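Local coordinates for protein adenylyltransferase MntA (Shewanella oneidensis MR-1, PDB 6M6U), which neutralises its cognate toxin HepT, mostly by successively transferring three AMP units from ATP to it, and binds its own promoter, at residues Y24-Y29 / T80-Q85. The protein carries 2 engineered substitutions. Residues are numbered along the deposited sequence; the frame is centred on the assembly and turned at random.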
# COMPACT_ATOMS: atom_id res chain seq x y z
N TYR E 24 1.06 22.20 -18.57
CA TYR E 24 0.90 21.06 -19.47
C TYR E 24 0.05 20.00 -18.80
O TYR E 24 0.22 19.70 -17.61
CB TYR E 24 2.23 20.40 -19.85
CG TYR E 24 3.15 21.27 -20.65
CD1 TYR E 24 2.97 21.46 -22.01
CD2 TYR E 24 4.23 21.89 -20.04
CE1 TYR E 24 3.83 22.25 -22.73
CE2 TYR E 24 5.09 22.68 -20.75
CZ TYR E 24 4.88 22.86 -22.10
OH TYR E 24 5.75 23.66 -22.81
N LEU E 25 -0.86 19.43 -19.58
CA LEU E 25 -1.46 18.15 -19.26
C LEU E 25 -0.66 17.09 -19.99
O LEU E 25 -0.33 17.25 -21.17
CB LEU E 25 -2.93 18.14 -19.71
CG LEU E 25 -3.85 17.00 -19.28
CD1 LEU E 25 -4.13 17.06 -17.77
CD2 LEU E 25 -5.14 17.07 -20.08
N PHE E 26 -0.28 16.02 -19.28
CA PHE E 26 0.48 14.95 -19.91
C PHE E 26 -0.02 13.62 -19.37
O PHE E 26 -1.00 13.55 -18.63
CB PHE E 26 2.00 15.15 -19.72
CG PHE E 26 2.49 14.94 -18.30
CD1 PHE E 26 3.19 13.79 -17.96
CD2 PHE E 26 2.28 15.90 -17.32
CE1 PHE E 26 3.65 13.58 -16.67
CE2 PHE E 26 2.74 15.71 -16.02
CZ PHE E 26 3.43 14.55 -15.70
N GLY E 27 0.65 12.54 -19.78
CA GLY E 27 0.23 11.24 -19.33
C GLY E 27 -1.07 10.79 -19.98
O GLY E 27 -1.41 11.18 -21.10
N SER E 28 -1.81 9.98 -19.23
CA SER E 28 -2.96 9.30 -19.80
C SER E 28 -4.07 10.27 -20.18
O SER E 28 -4.73 10.07 -21.20
CB SER E 28 -3.47 8.25 -18.81
OG SER E 28 -3.99 8.84 -17.63
N TYR E 29 -4.30 11.33 -19.39
CA TYR E 29 -5.46 12.18 -19.64
C TYR E 29 -5.32 13.00 -20.92
O TYR E 29 -6.32 13.34 -21.55
CB TYR E 29 -5.73 13.08 -18.44
CG TYR E 29 -6.72 12.47 -17.47
CD1 TYR E 29 -6.43 11.27 -16.82
CD2 TYR E 29 -7.94 13.07 -17.22
CE1 TYR E 29 -7.33 10.70 -15.94
CE2 TYR E 29 -8.85 12.51 -16.33
CZ TYR E 29 -8.54 11.32 -15.70
OH TYR E 29 -9.44 10.75 -14.82
N THR E 80 15.18 14.91 -16.26
CA THR E 80 15.26 15.14 -17.70
C THR E 80 14.36 14.18 -18.46
O THR E 80 13.74 14.56 -19.46
CB THR E 80 16.70 15.03 -18.17
OG1 THR E 80 17.49 15.98 -17.46
CG2 THR E 80 16.81 15.34 -19.65
N VAL E 81 14.30 12.92 -18.02
CA VAL E 81 13.36 11.95 -18.59
C VAL E 81 11.94 12.49 -18.53
O VAL E 81 11.21 12.49 -19.53
CB VAL E 81 13.48 10.61 -17.86
CG1 VAL E 81 12.26 9.74 -18.13
CG2 VAL E 81 14.76 9.90 -18.26
N LEU E 82 11.52 12.97 -17.35
CA LEU E 82 10.15 13.44 -17.20
C LEU E 82 9.89 14.70 -18.02
O LEU E 82 8.83 14.83 -18.65
CB LEU E 82 9.83 13.69 -15.72
CG LEU E 82 8.38 14.08 -15.41
CD1 LEU E 82 7.39 13.16 -16.11
CD2 LEU E 82 8.16 14.05 -13.90
N CYS E 83 10.84 15.63 -18.04
CA CYS E 83 10.67 16.81 -18.89
C CYS E 83 10.52 16.42 -20.35
O CYS E 83 9.73 17.03 -21.09
CB CYS E 83 11.85 17.77 -18.71
SG CYS E 83 11.81 18.68 -17.15
N GLN E 84 11.26 15.41 -20.80
CA GLN E 84 11.13 14.95 -22.18
C GLN E 84 9.74 14.39 -22.45
O GLN E 84 9.15 14.65 -23.52
CB GLN E 84 12.20 13.91 -22.49
CG GLN E 84 12.05 13.21 -23.84
CD GLN E 84 12.64 14.00 -25.00
OE1 GLN E 84 13.07 15.15 -24.85
NE2 GLN E 84 12.68 13.38 -26.18
N GLN E 85 9.18 13.63 -21.51
CA GLN E 85 7.84 13.09 -21.70
C GLN E 85 6.81 14.20 -21.83
O GLN E 85 5.96 14.18 -22.73
CB GLN E 85 7.47 12.15 -20.55
CG GLN E 85 6.08 11.53 -20.73
CD GLN E 85 5.60 10.75 -19.51
OE1 GLN E 85 6.35 10.46 -18.58
NE2 GLN E 85 4.32 10.40 -19.52
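Phe26 meets Leu82 and Gln85, two residues one turn apart on helix 80-89. The apolar part is small. Phe26 CE1 lies 3.8 Å from Leu82 CD1, and the methyl comes to the ring obliquely. Leu82 CG is anti to the backbone N (chi1 -175°), and this brings the CD1 methyl within contact of the ring although the side chain starts off in another direction.

The amide of Gln85 comes to the ring edge. Its NE2 lies near the ring plane, 3.9 Å from Phe26 CD1, and the amide and ring planes stand 86° apart. The extended chain (chi2 -172°) lays the amide beside the ring edge, where NE2 also touches Gly27 loosely, 4.2 Å from its CA. This is van der Waals packing; no hydrogen bond joins the two segments directly. Gln89 OE1, one turn further along the helix, accepts bonds from both Gln85 NE2 and Gly27 N, and so links them indirectly.

Phe26 also packs on Glu41, an engineered residue at a magnesium-binding position. Gly27 has a positive phi, a conformation that favours glycine, and with Ser28 it opens the GSX(10)DXD motif. The contact thus sets helix 80-89 against the chain where strand 20-26 runs into this motif of the polymerase beta-type nucleotidyltransferase fold.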